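Local coordinates for protein hydrolase, haloacid dehalogenase-like family (Porphyromonas gingivalis, PDB 2I6X) that is a predicted hydrolase of the haloacid dehalogenase superfamily, whose substrate and reaction are not established, at residues 93-101 with 197-207; 150-160 with 178-188. All coordinates share one frame; numbering follows the deposited sequence.

Contact 1. Residues 93-101 with 197-207; sequences EKFDYIDSL and ENWIPAITRLL
Lys94 lays its methylene chain over one face of the Trp199 indole, with CE 4.0 Å from the centroid of the five-membered ring, a CH-pi contact. The chain stays extended beyond CG and carries the ammonium past the ring to the loop ahead of helix 200-207. There Lys94 NZ donates to Glu197 O at 2.8 Å, with a C=O...N angle of 152° and the donor tilted from the carbonyl plane. Val15 O accepts from both Lys94 NZ and the indole NE1, so one carbonyl holds the two donors together. Tyr97, the knob of the interface, enters a hole formed by Ile200, Ile203, Thr204 and Leu207. Ile200 CG2 sits over the centre of the phenol ring, 4.0 Å from its centroid, while Leu101 of the same helix as Tyr97 lies against the opposite face. Tyr97 CD2 touches Trp199 CZ3 at 3.7 Å, and the indole presents its rim to the tyrosine. Farther along, Leu101 and Leu207 meet tip to tip. Helices 93-101 and 200-207 run nearly parallel, 16° between their axes, and Asn198 OD1 caps the second by accepting from Ile200 N. The chemistry thus divides along the interface: mainly apolar and aromatic groups lie between the helices, the Tyr97 hydroxyl and Thr204 to one side, while backbone carbonyls satisfy the buried lysine ammonium and probably favour its charged form.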
loop_
_atom_site.group_PDB
_atom_site.type_symbol
_atom_site.label_atom_id
_atom_site.label_comp_id
_atom_site.label_asym_id
_atom_site.label_seq_id
_atom_site.Cartn_x
_atom_site.Cartn_y
_atom_site.Cartn_z
ATOM N N GLU A 93 6.273 15.450 2.272
ATOM C CA GLU A 93 5.272 16.493 2.076
ATOM C C GLU A 93 3.836 15.974 1.997
ATOM O O GLU A 93 2.935 16.618 2.515
ATOM C CB GLU A 93 5.628 17.463 0.941
ATOM C CG GLU A 93 5.285 17.067 -0.502
ATOM C CD GLU A 93 5.675 18.188 -1.502
ATOM O OE1 GLU A 93 4.958 19.231 -1.568
ATOM O OE2 GLU A 93 6.715 18.035 -2.210
ATOM N N LYS A 94 3.635 14.808 1.383
ATOM C CA LYS A 94 2.309 14.208 1.334
ATOM C C LYS A 94 1.873 13.721 2.708
ATOM O O LYS A 94 0.701 13.823 3.048
ATOM C CB LYS A 94 2.222 13.104 0.290
ATOM C CG LYS A 94 2.414 13.607 -1.137
ATOM C CD LYS A 94 2.402 12.428 -2.093
ATOM C CE LYS A 94 2.769 12.795 -3.522
ATOM N NZ LYS A 94 2.762 11.563 -4.377
ATOM N N PHE A 95 2.816 13.241 3.522
ATOM C CA PHE A 95 2.466 12.901 4.907
ATOM C C PHE A 95 2.127 14.137 5.744
ATOM O O PHE A 95 1.182 14.111 6.530
ATOM C CB PHE A 95 3.542 12.042 5.571
ATOM C CG PHE A 95 3.422 10.597 5.237
ATOM C CD1 PHE A 95 2.455 9.801 5.866
ATOM C CD2 PHE A 95 4.233 10.026 4.262
ATOM C CE1 PHE A 95 2.325 8.423 5.554
ATOM C CE2 PHE A 95 4.102 8.663 3.930
ATOM C CZ PHE A 95 3.149 7.861 4.589
ATOM N N ASP A 96 2.895 15.210 5.562
ATOM C CA ASP A 96 2.571 16.488 6.174
ATOM C C ASP A 96 1.163 16.961 5.804
ATOM O O ASP A 96 0.415 17.400 6.676
ATOM C CB ASP A 96 3.611 17.560 5.796
ATOM C CG ASP A 96 4.866 17.471 6.642
ATOM O OD1 ASP A 96 4.843 16.762 7.679
ATOM O OD2 ASP A 96 5.877 18.109 6.290
ATOM N N TYR A 97 0.816 16.850 4.519
ATOM C CA TYR A 97 -0.478 17.274 4.023
ATOM C C TYR A 97 -1.601 16.443 4.635
ATOM O O TYR A 97 -2.630 16.969 5.028
ATOM C CB TYR A 97 -0.541 17.204 2.498
ATOM C CG TYR A 97 -1.925 17.497 1.986
ATOM C CD1 TYR A 97 -2.511 18.760 2.182
ATOM C CD2 TYR A 97 -2.663 16.523 1.337
ATOM C CE1 TYR A 97 -3.812 19.035 1.737
ATOM C CE2 TYR A 97 -3.976 16.782 0.877
ATOM C CZ TYR A 97 -4.536 18.038 1.086
ATOM O OH TYR A 97 -5.803 18.308 0.637
ATOM N N ILE A 98 -1.386 15.143 4.703
ATOM C CA ILE A 98 -2.333 14.211 5.290
ATOM C C ILE A 98 -2.497 14.576 6.759
ATOM O O ILE A 98 -3.588 14.576 7.281
ATOM C CB ILE A 98 -1.836 12.745 5.089
ATOM C CG1 ILE A 98 -2.045 12.320 3.644
ATOM C CG2 ILE A 98 -2.546 11.730 5.985
ATOM C CD1 ILE A 98 -1.652 10.886 3.434
ATOM N N ASP A 99 -1.401 14.918 7.414
ATOM C CA ASP A 99 -1.462 15.282 8.810
ATOM C C ASP A 99 -2.343 16.512 9.052
ATOM O O ASP A 99 -2.999 16.611 10.099
ATOM C CB ASP A 99 -0.065 15.523 9.363
ATOM C CG ASP A 99 -0.059 15.591 10.877
ATOM O OD1 ASP A 99 0.411 16.614 11.424
ATOM O OD2 ASP A 99 -0.566 14.628 11.515
ATOM N N SER A 100 -2.354 17.438 8.085
ATOM C CA SER A 100 -3.205 18.622 8.145
ATOM C C SER A 100 -4.680 18.291 7.951
ATOM O O SER A 100 -5.543 19.068 8.336
ATOM C CB SER A 100 -2.763 19.678 7.125
ATOM O OG SER A 100 -3.082 19.304 5.805
ATOM N N LEU A 101 -4.965 17.134 7.356
ATOM C CA LEU A 101 -6.326 16.762 7.053
ATOM C C LEU A 101 -7.052 16.163 8.243
ATOM O O LEU A 101 -8.266 16.075 8.231
ATOM C CB LEU A 101 -6.351 15.778 5.891
ATOM C CG LEU A 101 -5.990 16.320 4.512
ATOM C CD1 LEU A 101 -6.112 15.200 3.507
ATOM C CD2 LEU A 101 -6.893 17.460 4.135
ATOM N N GLU A 197 3.353 11.269 -8.835
ATOM C CA GLU A 197 2.681 12.546 -9.103
ATOM C C GLU A 197 2.514 13.375 -7.812
ATOM O O GLU A 197 2.173 12.813 -6.769
ATOM C CB GLU A 197 1.310 12.253 -9.705
ATOM C CG GLU A 197 0.585 13.460 -10.314
ATOM C CD GLU A 197 -0.848 13.098 -10.725
ATOM O OE1 GLU A 197 -1.755 13.969 -10.624
ATOM O OE2 GLU A 197 -1.074 11.927 -11.124
ATOM N N ASN A 198 2.724 14.692 -7.874
ATOM C CA ASN A 198 2.296 15.553 -6.763
ATOM C C ASN A 198 0.828 15.878 -6.846
ATOM O O ASN A 198 0.435 16.813 -7.553
ATOM C CB ASN A 198 3.053 16.886 -6.625
ATOM C CG ASN A 198 2.566 17.680 -5.377
ATOM O OD1 ASN A 198 1.998 17.077 -4.438
ATOM N ND2 ASN A 198 2.766 19.002 -5.363
ATOM N N TRP A 199 0.028 15.144 -6.090
ATOM C CA TRP A 199 -1.420 15.262 -6.196
ATOM C C TRP A 199 -2.040 16.195 -5.169
ATOM O O TRP A 199 -3.255 16.315 -5.126
ATOM C CB TRP A 199 -2.082 13.891 -6.091
ATOM C CG TRP A 199 -1.558 13.005 -4.973
ATOM C CD1 TRP A 199 -0.814 11.869 -5.128
ATOM C CD2 TRP A 199 -1.749 13.173 -3.559
ATOM N NE1 TRP A 199 -0.522 11.320 -3.908
ATOM C CE2 TRP A 199 -1.095 12.086 -2.923
ATOM C CE3 TRP A 199 -2.393 14.131 -2.766
ATOM C CZ2 TRP A 199 -1.070 11.933 -1.508
ATOM C CZ3 TRP A 199 -2.370 13.989 -1.376
ATOM C CH2 TRP A 199 -1.700 12.900 -0.758
ATOM N N ILE A 200 -1.217 16.810 -4.322
ATOM C CA ILE A 200 -1.724 17.675 -3.273
ATOM C C ILE A 200 -2.642 18.752 -3.841
ATOM O O ILE A 200 -3.774 18.859 -3.379
ATOM C CB ILE A 200 -0.614 18.286 -2.379
ATOM C CG1 ILE A 200 0.031 17.193 -1.522
ATOM C CG2 ILE A 200 -1.182 19.386 -1.493
ATOM C CD1 ILE A 200 1.378 17.616 -0.920
ATOM N N PRO A 201 -2.174 19.552 -4.838
ATOM C CA PRO A 201 -3.109 20.568 -5.384
ATOM C C PRO A 201 -4.464 20.022 -5.887
ATOM O O PRO A 201 -5.511 20.592 -5.562
ATOM C CB PRO A 201 -2.292 21.236 -6.505
ATOM C CG PRO A 201 -0.842 21.063 -6.068
ATOM C CD PRO A 201 -0.838 19.655 -5.471
ATOM N N ALA A 202 -4.447 18.912 -6.630
ATOM C CA ALA A 202 -5.676 18.318 -7.185
ATOM C C ALA A 202 -6.626 17.785 -6.110
ATOM O O ALA A 202 -7.849 17.937 -6.210
ATOM C CB ALA A 202 -5.347 17.203 -8.183
ATOM N N ILE A 203 -6.062 17.129 -5.100
ATOM C CA ILE A 203 -6.863 16.632 -3.980
ATOM C C ILE A 203 -7.436 17.811 -3.137
ATOM O O ILE A 203 -8.622 17.803 -2.794
ATOM C CB ILE A 203 -6.075 15.590 -3.142
ATOM C CG1 ILE A 203 -5.722 14.344 -3.976
ATOM C CG2 ILE A 203 -6.804 15.216 -1.842
ATOM C CD1 ILE A 203 -6.853 13.707 -4.788
ATOM N N THR A 204 -6.606 18.821 -2.846
ATOM C CA THR A 204 -7.024 20.046 -2.134
ATOM C C THR A 204 -8.240 20.672 -2.824
ATOM O O THR A 204 -9.103 21.274 -2.167
ATOM C CB THR A 204 -5.872 21.103 -2.079
ATOM O OG1 THR A 204 -4.652 20.476 -1.669
ATOM C CG2 THR A 204 -6.184 22.250 -1.114
ATOM N N ARG A 205 -8.281 20.519 -4.153
ATOM C CA ARG A 205 -9.380 20.970 -5.006
ATOM C C ARG A 205 -10.621 20.121 -4.810
ATOM O O ARG A 205 -11.710 20.657 -4.629
ATOM C CB ARG A 205 -8.973 20.900 -6.480
ATOM C CG ARG A 205 -8.901 22.228 -7.206
ATOM C CD ARG A 205 -10.072 22.370 -8.188
ATOM N NE ARG A 205 -9.861 23.416 -9.208
ATOM C CZ ARG A 205 -9.283 23.211 -10.394
ATOM N NH1 ARG A 205 -9.146 24.212 -11.250
ATOM N NH2 ARG A 205 -8.845 21.997 -10.730
ATOM N N LEU A 206 -10.461 18.800 -4.866
ATOM C CA LEU A 206 -11.595 17.897 -4.720
ATOM C C LEU A 206 -12.308 18.124 -3.398
ATOM O O LEU A 206 -13.535 18.104 -3.348
ATOM C CB LEU A 206 -11.177 16.423 -4.838
ATOM C CG LEU A 206 -10.757 15.848 -6.198
ATOM C CD1 LEU A 206 -10.503 14.356 -6.075
ATOM C CD2 LEU A 206 -11.767 16.114 -7.321
ATOM N N LEU A 207 -11.532 18.362 -2.342
ATOM C CA LEU A 207 -12.076 18.511 -0.994
ATOM C C LEU A 207 -12.901 19.787 -0.832
ATOM O O LEU A 207 -13.761 19.862 0.041
ATOM C CB LEU A 207 -10.962 18.423 0.055
ATOM C CG LEU A 207 -10.144 17.127 0.019
ATOM C CD1 LEU A 207 -9.008 17.188 1.022
ATOM C CD2 LEU A 207 -11.034 15.899 0.250
#

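Contact 2. Residues 150-160 with 178-188; sequences KPNEDIFLEMI and ANVATAERLGF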
loop_
_atom_site.group_PDB
_atom_site.type_symbol
_atom_site.label_atom_id
_atom_site.label_comp_id
_atom_site.label_asym_id
_atom_site.label_seq_id
_atom_site.Cartn_x
_atom_site.Cartn_y
_atom_site.Cartn_z
ATOM N N LYS A 150 -6.852 -6.181 -2.536
ATOM C CA LYS A 150 -7.408 -5.484 -3.681
ATOM C C LYS A 150 -6.936 -6.216 -4.939
ATOM O O LYS A 150 -5.834 -6.742 -4.958
ATOM C CB LYS A 150 -6.901 -4.056 -3.703
ATOM C CG LYS A 150 -7.320 -3.250 -2.509
ATOM C CD LYS A 150 -6.821 -1.792 -2.600
ATOM C CE LYS A 150 -5.342 -1.731 -2.313
ATOM N NZ LYS A 150 -4.825 -0.363 -2.498
ATOM N N PRO A 151 -7.752 -6.207 -5.998
ATOM C CA PRO A 151 -9.012 -5.455 -6.119
ATOM C C PRO A 151 -10.310 -6.176 -5.727
ATOM O O PRO A 151 -11.378 -5.773 -6.156
ATOM C CB PRO A 151 -9.041 -5.088 -7.617
ATOM C CG PRO A 151 -8.280 -6.240 -8.302
ATOM C CD PRO A 151 -7.435 -6.938 -7.236
ATOM N N ASN A 152 -10.237 -7.226 -4.922
ATOM C CA ASN A 152 -11.457 -7.915 -4.511
ATOM C C ASN A 152 -12.299 -6.977 -3.674
ATOM O O ASN A 152 -11.760 -6.144 -2.930
ATOM C CB ASN A 152 -11.138 -9.159 -3.700
ATOM C CG ASN A 152 -10.369 -10.186 -4.490
ATOM O OD1 ASN A 152 -10.655 -10.398 -5.657
ATOM N ND2 ASN A 152 -9.384 -10.836 -3.853
ATOM N N GLU A 153 -13.613 -7.120 -3.806
ATOM C CA GLU A 153 -14.581 -6.359 -3.015
ATOM C C GLU A 153 -14.527 -6.695 -1.530
ATOM O O GLU A 153 -14.738 -5.814 -0.703
ATOM C CB GLU A 153 -16.015 -6.545 -3.562
ATOM C CG GLU A 153 -16.206 -5.866 -4.894
ATOM C CD GLU A 153 -17.567 -6.032 -5.504
ATOM O OE1 GLU A 153 -18.498 -6.564 -4.848
ATOM O OE2 GLU A 153 -17.723 -5.598 -6.669
ATOM N N ASP A 154 -14.210 -7.941 -1.178
ATOM C CA ASP A 154 -14.186 -8.297 0.241
ATOM C C ASP A 154 -13.337 -7.359 1.104
ATOM O O ASP A 154 -13.752 -7.005 2.201
ATOM C CB ASP A 154 -13.949 -9.796 0.540
ATOM C CG ASP A 154 -12.631 -10.362 -0.015
ATOM O OD1 ASP A 154 -12.594 -11.618 -0.127
ATOM O OD2 ASP A 154 -11.655 -9.630 -0.320
ATOM N N ILE A 155 -12.197 -6.905 0.597
ATOM C CA ILE A 155 -11.329 -6.049 1.410
ATOM C C ILE A 155 -11.965 -4.644 1.591
ATOM O O ILE A 155 -11.939 -4.086 2.689
ATOM C CB ILE A 155 -9.844 -5.989 0.893
ATOM C CG1 ILE A 155 -8.911 -5.526 2.045
ATOM C CG2 ILE A 155 -9.727 -5.144 -0.443
ATOM C CD1 ILE A 155 -7.392 -5.394 1.721
ATOM N N PHE A 156 -12.558 -4.100 0.531
ATOM C CA PHE A 156 -13.382 -2.892 0.647
ATOM C C PHE A 156 -14.532 -3.039 1.648
ATOM O O PHE A 156 -14.803 -2.109 2.437
ATOM C CB PHE A 156 -13.926 -2.478 -0.712
ATOM C CG PHE A 156 -12.851 -1.975 -1.668
ATOM C CD1 PHE A 156 -12.589 -0.614 -1.786
ATOM C CD2 PHE A 156 -12.107 -2.870 -2.431
ATOM C CE1 PHE A 156 -11.600 -0.134 -2.671
ATOM C CE2 PHE A 156 -11.096 -2.415 -3.332
ATOM C CZ PHE A 156 -10.840 -1.047 -3.451
ATOM N N LEU A 157 -15.206 -4.192 1.612
ATOM C CA LEU A 157 -16.366 -4.397 2.457
ATOM C C LEU A 157 -16.006 -4.533 3.954
ATOM O O LEU A 157 -16.719 -4.007 4.813
ATOM C CB LEU A 157 -17.225 -5.573 1.949
ATOM C CG LEU A 157 -17.794 -5.468 0.512
ATOM C CD1 LEU A 157 -18.639 -6.678 0.201
ATOM C CD2 LEU A 157 -18.653 -4.265 0.325
ATOM N N GLU A 158 -14.904 -5.224 4.254
ATOM C CA GLU A 158 -14.406 -5.300 5.617
ATOM C C GLU A 158 -14.125 -3.882 6.153
ATOM O O GLU A 158 -14.588 -3.528 7.246
ATOM C CB GLU A 158 -13.169 -6.200 5.705
ATOM C CG GLU A 158 -12.773 -6.517 7.154
ATOM C CD GLU A 158 -11.610 -7.508 7.295
ATOM O OE1 GLU A 158 -11.486 -8.388 6.425
ATOM O OE2 GLU A 158 -10.834 -7.436 8.284
HETATM N N MSE A 159 -13.412 -3.080 5.351
HETATM C CA MSE A 159 -13.119 -1.676 5.639
HETATM C C MSE A 159 -14.362 -0.827 5.950
HETATM O O MSE A 159 -14.417 -0.147 6.978
HETATM C CB MSE A 159 -12.327 -1.037 4.488
HETATM C CG MSE A 159 -12.155 0.466 4.672
HETATM SE SE MSE A 159 -10.960 1.308 3.376
HETATM C CE MSE A 159 -12.177 1.237 1.821
ATOM N N ILE A 160 -15.341 -0.865 5.051
ATOM C CA ILE A 160 -16.665 -0.239 5.264
ATOM C C ILE A 160 -17.326 -0.653 6.570
ATOM O O ILE A 160 -17.710 0.212 7.364
ATOM C CB ILE A 160 -17.582 -0.501 4.040
ATOM C CG1 ILE A 160 -16.979 0.146 2.766
ATOM C CG2 ILE A 160 -19.032 -0.060 4.278
ATOM C CD1 ILE A 160 -17.643 -0.380 1.460
ATOM N N ALA A 178 -7.284 -1.202 -11.428
ATOM C CA ALA A 178 -8.249 -2.235 -10.976
ATOM C C ALA A 178 -8.811 -1.915 -9.599
ATOM O O ALA A 178 -9.958 -2.151 -9.335
ATOM C CB ALA A 178 -7.612 -3.651 -10.994
ATOM N N ASN A 179 -7.985 -1.363 -8.722
ATOM C CA ASN A 179 -8.418 -0.917 -7.391
ATOM C C ASN A 179 -9.461 0.218 -7.483
ATOM O O ASN A 179 -10.510 0.160 -6.826
ATOM C CB ASN A 179 -7.184 -0.467 -6.578
ATOM C CG ASN A 179 -6.176 -1.612 -6.321
ATOM O OD1 ASN A 179 -6.472 -2.792 -6.526
ATOM N ND2 ASN A 179 -4.977 -1.249 -5.840
ATOM N N VAL A 180 -9.151 1.236 -8.294
ATOM C CA VAL A 180 -10.093 2.310 -8.631
ATOM C C VAL A 180 -11.414 1.823 -9.221
ATOM O O VAL A 180 -12.501 2.241 -8.783
ATOM C CB VAL A 180 -9.418 3.353 -9.582
ATOM C CG1 VAL A 180 -10.430 4.269 -10.214
ATOM C CG2 VAL A 180 -8.379 4.130 -8.837
ATOM N N ALA A 181 -11.341 0.948 -10.219
ATOM C CA ALA A 181 -12.557 0.346 -10.802
ATOM C C ALA A 181 -13.447 -0.332 -9.735
ATOM O O ALA A 181 -14.662 -0.201 -9.766
ATOM C CB ALA A 181 -12.189 -0.648 -11.910
ATOM N N THR A 182 -12.843 -1.031 -8.780
ATOM C CA THR A 182 -13.631 -1.672 -7.718
ATOM C C THR A 182 -14.252 -0.640 -6.785
ATOM O O THR A 182 -15.401 -0.808 -6.362
ATOM C CB THR A 182 -12.791 -2.714 -6.912
ATOM O OG1 THR A 182 -12.405 -3.782 -7.779
ATOM C CG2 THR A 182 -13.573 -3.287 -5.747
ATOM N N ALA A 183 -13.509 0.417 -6.459
ATOM C CA ALA A 183 -14.067 1.472 -5.589
ATOM C C ALA A 183 -15.216 2.239 -6.262
ATOM O O ALA A 183 -16.225 2.564 -5.606
ATOM C CB ALA A 183 -13.003 2.409 -5.096
ATOM N N GLU A 184 -15.084 2.493 -7.565
ATOM C CA GLU A 184 -16.198 3.048 -8.361
ATOM C C GLU A 184 -17.454 2.189 -8.298
ATOM O O GLU A 184 -18.542 2.697 -8.100
ATOM C CB GLU A 184 -15.791 3.232 -9.829
ATOM C CG GLU A 184 -14.875 4.453 -10.058
ATOM C CD GLU A 184 -15.587 5.814 -9.870
ATOM O OE1 GLU A 184 -16.864 5.881 -9.880
ATOM O OE2 GLU A 184 -14.851 6.828 -9.731
ATOM N N ARG A 185 -17.267 0.884 -8.459
ATOM C CA ARG A 185 -18.336 -0.105 -8.491
ATOM C C ARG A 185 -19.111 -0.077 -7.155
ATOM O O ARG A 185 -20.331 -0.193 -7.123
ATOM C CB ARG A 185 -17.661 -1.459 -8.661
ATOM C CG ARG A 185 -18.135 -2.363 -9.757
ATOM C CD ARG A 185 -17.069 -3.455 -9.907
ATOM N NE ARG A 185 -16.325 -3.426 -11.176
ATOM C CZ ARG A 185 -15.016 -3.672 -11.304
ATOM N NH1 ARG A 185 -14.450 -3.627 -12.512
ATOM N NH2 ARG A 185 -14.248 -3.922 -10.249
ATOM N N LEU A 186 -18.370 0.110 -6.062
ATOM C CA LEU A 186 -18.912 0.174 -4.728
ATOM C C LEU A 186 -19.476 1.541 -4.307
ATOM O O LEU A 186 -20.023 1.662 -3.205
ATOM C CB LEU A 186 -17.834 -0.319 -3.731
ATOM C CG LEU A 186 -17.552 -1.819 -3.914
ATOM C CD1 LEU A 186 -16.388 -2.236 -3.043
ATOM C CD2 LEU A 186 -18.821 -2.699 -3.673
ATOM N N GLY A 187 -19.313 2.563 -5.153
ATOM C CA GLY A 187 -19.907 3.866 -4.904
ATOM C C GLY A 187 -18.970 4.931 -4.345
ATOM O O GLY A 187 -19.435 6.030 -4.014
ATOM N N PHE A 188 -17.666 4.630 -4.254
ATOM C CA PHE A 188 -16.655 5.633 -3.864
ATOM C C PHE A 188 -16.431 6.732 -4.906
ATOM O O PHE A 188 -16.590 6.498 -6.104
ATOM C CB PHE A 188 -15.294 4.989 -3.540
ATOM C CG PHE A 188 -15.321 4.074 -2.349
ATOM C CD1 PHE A 188 -14.921 4.530 -1.097
ATOM C CD2 PHE A 188 -15.732 2.740 -2.477
ATOM C CE1 PHE A 188 -14.937 3.694 0.001
ATOM C CE2 PHE A 188 -15.751 1.890 -1.383
ATOM C CZ PHE A 188 -15.368 2.357 -0.133
#
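Thr182 and Phe156 form the first shell. Thr182 OG1 donates to Pro151 O at 2.8 Å, in the carbonyl plane and on a lone pair, while its methyl CG2 lies 3.6 Å from Phe156 CE2. With OG1 beside the backbone N (chi1 -64°) and CG2 beside the carbonyl carbon, the hydroxyl turns to the loop carbonyl while the methyl reaches the ring. Phe156 CE1 also meets Ala183 CB at 3.8 Å, and Leu186 CD1 packs on Phe156 CB at 3.4 Å. Beyond them, Phe188 takes the methyl end of selenomethionine Met159 and the CD1 tip of Ile160 at its CZ. A Schellman motif at Gly187, with positive phi, follows the helix, and the chain then brings Phe188 toward helix 153-160. On the other flank Lys150 crosses Asn179 at about a right angle; Lys150 NZ and Asn179 ND2 both bind Asp174 OD2, which positions the two side chains. Pro151 follows a cis peptide bond and rests on Ala178. Phe172 of strand 170-173 meets the Phe156 ring edge-to-face. Neighbouring helices, crossing here at -55° beside a parallel sheet, are typical of the Rossmann-like HAD fold, and the Lys150-Asp174 salt bridge resembles the conserved lysine-acid pair of that superfamily.

Both contacts pair helices that flank the parallel sheet 139-142, 106-111, 7-10, 170-173, 189-191, and both mix buried with exposed residues. They do not touch: their centres are 22 Å apart, and along the chain contact 2 is nested within the loop closed by contact 1. Strand 170-173 links them, with Ile173 and Leu171 packing on contact 1 and Phe172 and Thr170 on contact 2. Contact 1 joins distant parts of the sequence through nearly parallel helices, whereas contact 2 joins nearer neighbours that cross more steeply. Each holds a buried lysine, but Lys94 binds backbone carbonyls, whereas Lys150 has a carboxylate partner as well.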